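Local coordinates for protein alpha-pyrone synthesis polyketide synthase-like Pks18 (Mycobacterium tuberculosis, PDB 1TED) that probably makes tri- and tetraketide alpha-pyrones by extending medium- and long-chain aliphatic acyl-CoA starters with malonyl-CoA, as a homodimeric type III polyketide synthase, at residues P115-V120 with L198-E203. Sequence-based numbering, arbitrary orientation.
Sequences PLAVDV and LVVCIE
In the thiolase fold of this chalcone synthase relative, helices cover the faces of a mixed beta-sheet, and here L116 and A117 of helix 102-125 lie on I202 and V200 of strand 196-204. The two segments share no hydrogen bond; the seam is aliphatic and modest, burying 151 Å² over both sides. A117 takes the position nearest the strand, its CA 6.6 Å from the CA of I202. Its lone methyl suits that place: a short side chain lets the helix backbone come close to the sheet, and CB still meets V200 CG1 at 4.2 Å. V200 is beta-branched, a shape well accommodated in an extended strand, and its CG1 supplies the methyl that faces A117. Helix 151-159 packs beside this pair, with I155 on V200 and V151 on A117, so the two helices share this part of the sheet. E203 points away from helix 102-125, and its buried carboxylate is satisfied by S349, T144 and the backbone N of S143. C228 of the adjoining strand 226-236 touches both L116 and I202. In L116, CG lies anti to the backbone N (chi1 -177°), which carries CD2 toward the strand; a branched apolar end suits a meeting with the end of an isoleucine. I202 extends CG1 anti to its own backbone N (chi1 172°) to meet it. The two side chains cross at a slant, with I202 CD1 3.7 Å from L116 CD2 and 4.1 Å from L116 CG.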
ATOM      1  N   PRO A 115      -0.456  13.321  14.969  1.00 28.55           N
ATOM      2  CA  PRO A 115      -1.338  14.385  15.471  1.00 28.03           C
ATOM      3  C   PRO A 115      -2.258  14.943  14.383  1.00 26.85           C
ATOM      4  O   PRO A 115      -3.463  15.107  14.588  1.00 26.28           O
ATOM      5  CB  PRO A 115      -0.354  15.444  15.966  1.00 26.98           C
ATOM      6  CG  PRO A 115       0.822  14.643  16.371  1.00 27.74           C
ATOM      7  CD  PRO A 115       0.950  13.615  15.290  1.00 27.40           C
ATOM      8  N   LEU A 116      -1.668  15.237  13.227  1.00 26.16           N
ATOM      9  CA  LEU A 116      -2.414  15.793  12.111  1.00 25.88           C
ATOM     10  C   LEU A 116      -3.457  14.845  11.527  1.00 25.04           C
ATOM     11  O   LEU A 116      -4.574  15.262  11.233  1.00 25.76           O
ATOM     12  CB  LEU A 116      -1.450  16.238  11.006  1.00 27.49           C
ATOM     13  CG  LEU A 116      -2.104  16.904   9.791  1.00 27.26           C
ATOM     14  CD1 LEU A 116      -2.833  18.168  10.220  1.00 24.87           C
ATOM     15  CD2 LEU A 116      -1.040  17.229   8.771  1.00 27.96           C
ATOM     16  N   ALA A 117      -3.092  13.576  11.357  1.00 25.23           N
ATOM     17  CA  ALA A 117      -4.018  12.587  10.795  1.00 25.27           C
ATOM     18  C   ALA A 117      -5.143  12.258  11.774  1.00 24.50           C
ATOM     19  O   ALA A 117      -6.289  12.083  11.369  1.00 25.63           O
ATOM     20  CB  ALA A 117      -3.265  11.309  10.399  1.00 23.59           C
ATOM     21  N   VAL A 118      -4.816  12.167  13.059  1.00 23.40           N
ATOM     22  CA  VAL A 118      -5.825  11.890  14.070  1.00 22.22           C
ATOM     23  C   VAL A 118      -6.828  13.046  14.096  1.00 22.13           C
ATOM     24  O   VAL A 118      -8.036  12.830  14.156  1.00 24.15           O
ATOM     25  CB  VAL A 118      -5.176  11.715  15.465  1.00 24.50           C
ATOM     26  CG1 VAL A 118      -6.246  11.741  16.563  1.00 21.71           C
ATOM     27  CG2 VAL A 118      -4.405  10.393  15.507  1.00 21.82           C
ATOM     28  N   ASP A 119      -6.330  14.271  14.017  0.50 20.33           N
ATOM     29  CA  ASP A 119      -7.204  15.430  14.030  0.50 20.51           C
ATOM     30  C   ASP A 119      -8.137  15.496  12.813  0.50 20.00           C
ATOM     31  O   ASP A 119      -9.348  15.651  12.963  0.50 16.67           O
ATOM     32  CB  ASP A 119      -6.359  16.705  14.138  0.50 23.96           C
ATOM     33  CG  ASP A 119      -7.168  17.976  13.909  1.00 28.82           C
ATOM     34  OD1 ASP A 119      -8.358  18.022  14.292  1.00 27.71           O
ATOM     35  OD2 ASP A 119      -6.597  18.942  13.357  1.00 32.93           O
ATOM     36  N   VAL A 120      -7.582  15.357  11.611  1.00 22.83           N
ATOM     37  CA  VAL A 120      -8.391  15.428  10.386  1.00 21.72           C
ATOM     38  C   VAL A 120      -9.425  14.308  10.294  1.00 22.77           C
ATOM     39  O   VAL A 120     -10.575  14.554   9.925  1.00 20.35           O
ATOM     40  CB  VAL A 120      -7.489  15.421   9.135  1.00 24.54           C
ATOM     41  CG1 VAL A 120      -8.332  15.431   7.864  1.00 21.40           C
ATOM     42  CG2 VAL A 120      -6.575  16.638   9.167  1.00 21.93           C
ATOM     43  N   LEU A 198     -12.967   4.569   6.181  1.00 24.82           N
ATOM     44  CA  LEU A 198     -12.266   5.810   6.460  1.00 25.82           C
ATOM     45  C   LEU A 198     -11.008   5.838   5.598  1.00 27.49           C
ATOM     46  O   LEU A 198     -10.194   4.906   5.644  1.00 28.44           O
ATOM     47  CB  LEU A 198     -11.881   5.894   7.947  1.00 26.47           C
ATOM     48  CG  LEU A 198     -11.001   7.083   8.370  1.00 28.76           C
ATOM     49  CD1 LEU A 198     -11.780   8.383   8.247  1.00 27.80           C
ATOM     50  CD2 LEU A 198     -10.539   6.912   9.807  1.00 28.66           C
ATOM     51  N   VAL A 199     -10.871   6.893   4.797  1.00 27.66           N
ATOM     52  CA  VAL A 199      -9.709   7.067   3.930  1.00 26.99           C
ATOM     53  C   VAL A 199      -8.886   8.248   4.429  1.00 26.83           C
ATOM     54  O   VAL A 199      -9.415   9.332   4.677  1.00 29.32           O
ATOM     55  CB  VAL A 199     -10.128   7.301   2.455  1.00 26.65           C
ATOM     56  CG1 VAL A 199      -8.901   7.554   1.593  1.00 25.62           C
ATOM     57  CG2 VAL A 199     -10.843   6.083   1.940  1.00 25.15           C
ATOM     58  N   VAL A 200      -7.585   8.036   4.579  1.00 25.85           N
ATOM     59  CA  VAL A 200      -6.719   9.082   5.086  1.00 24.38           C
ATOM     60  C   VAL A 200      -5.458   9.231   4.245  1.00 26.56           C
ATOM     61  O   VAL A 200      -4.699   8.279   4.061  1.00 26.46           O
ATOM     62  CB  VAL A 200      -6.333   8.794   6.576  1.00 24.99           C
ATOM     63  CG1 VAL A 200      -5.429   9.877   7.116  1.00 22.02           C
ATOM     64  CG2 VAL A 200      -7.587   8.706   7.432  1.00 21.84           C
ATOM     65  N   CYS A 201      -5.263  10.433   3.710  1.00 25.82           N
ATOM     66  CA  CYS A 201      -4.087  10.740   2.917  1.00 26.26           C
ATOM     67  C   CYS A 201      -3.304  11.755   3.746  1.00 26.96           C
ATOM     68  O   CYS A 201      -3.834  12.790   4.140  1.00 29.43           O
ATOM     69  CB  CYS A 201      -4.496  11.324   1.566  1.00 26.42           C
ATOM     70  SG  CYS A 201      -5.564  10.238   0.579  1.00 25.57           S
ATOM     71  N   ILE A 202      -2.050  11.439   4.033  1.00 26.35           N
ATOM     72  CA  ILE A 202      -1.210  12.306   4.847  1.00 27.08           C
ATOM     73  C   ILE A 202       0.121  12.477   4.133  1.00 27.31           C
ATOM     74  O   ILE A 202       0.804  11.504   3.814  1.00 26.51           O
ATOM     75  CB  ILE A 202      -0.987  11.684   6.256  1.00 27.07           C
ATOM     76  CG1 ILE A 202       0.041  12.496   7.047  1.00 28.81           C
ATOM     77  CG2 ILE A 202      -0.555  10.233   6.121  1.00 26.30           C
ATOM     78  CD1 ILE A 202      -0.512  13.766   7.664  1.00 28.15           C
ATOM     79  N   GLU A 203       0.496  13.719   3.877  1.00 26.93           N
ATOM     80  CA  GLU A 203       1.728  13.946   3.159  1.00 27.64           C
ATOM     81  C   GLU A 203       2.583  14.992   3.855  1.00 28.62           C
ATOM     82  O   GLU A 203       2.163  16.136   4.055  1.00 28.19           O
ATOM     83  CB  GLU A 203       1.389  14.353   1.723  1.00 29.59           C
ATOM     84  CG  GLU A 203       2.175  13.613   0.647  1.00 33.79           C
ATOM     85  CD  GLU A 203       1.858  12.120   0.537  1.00 33.26           C
ATOM     86  OE1 GLU A 203       0.730  11.766   0.127  1.00 34.81           O
ATOM     87  OE2 GLU A 203       2.745  11.302   0.851  1.00 30.50           O
TER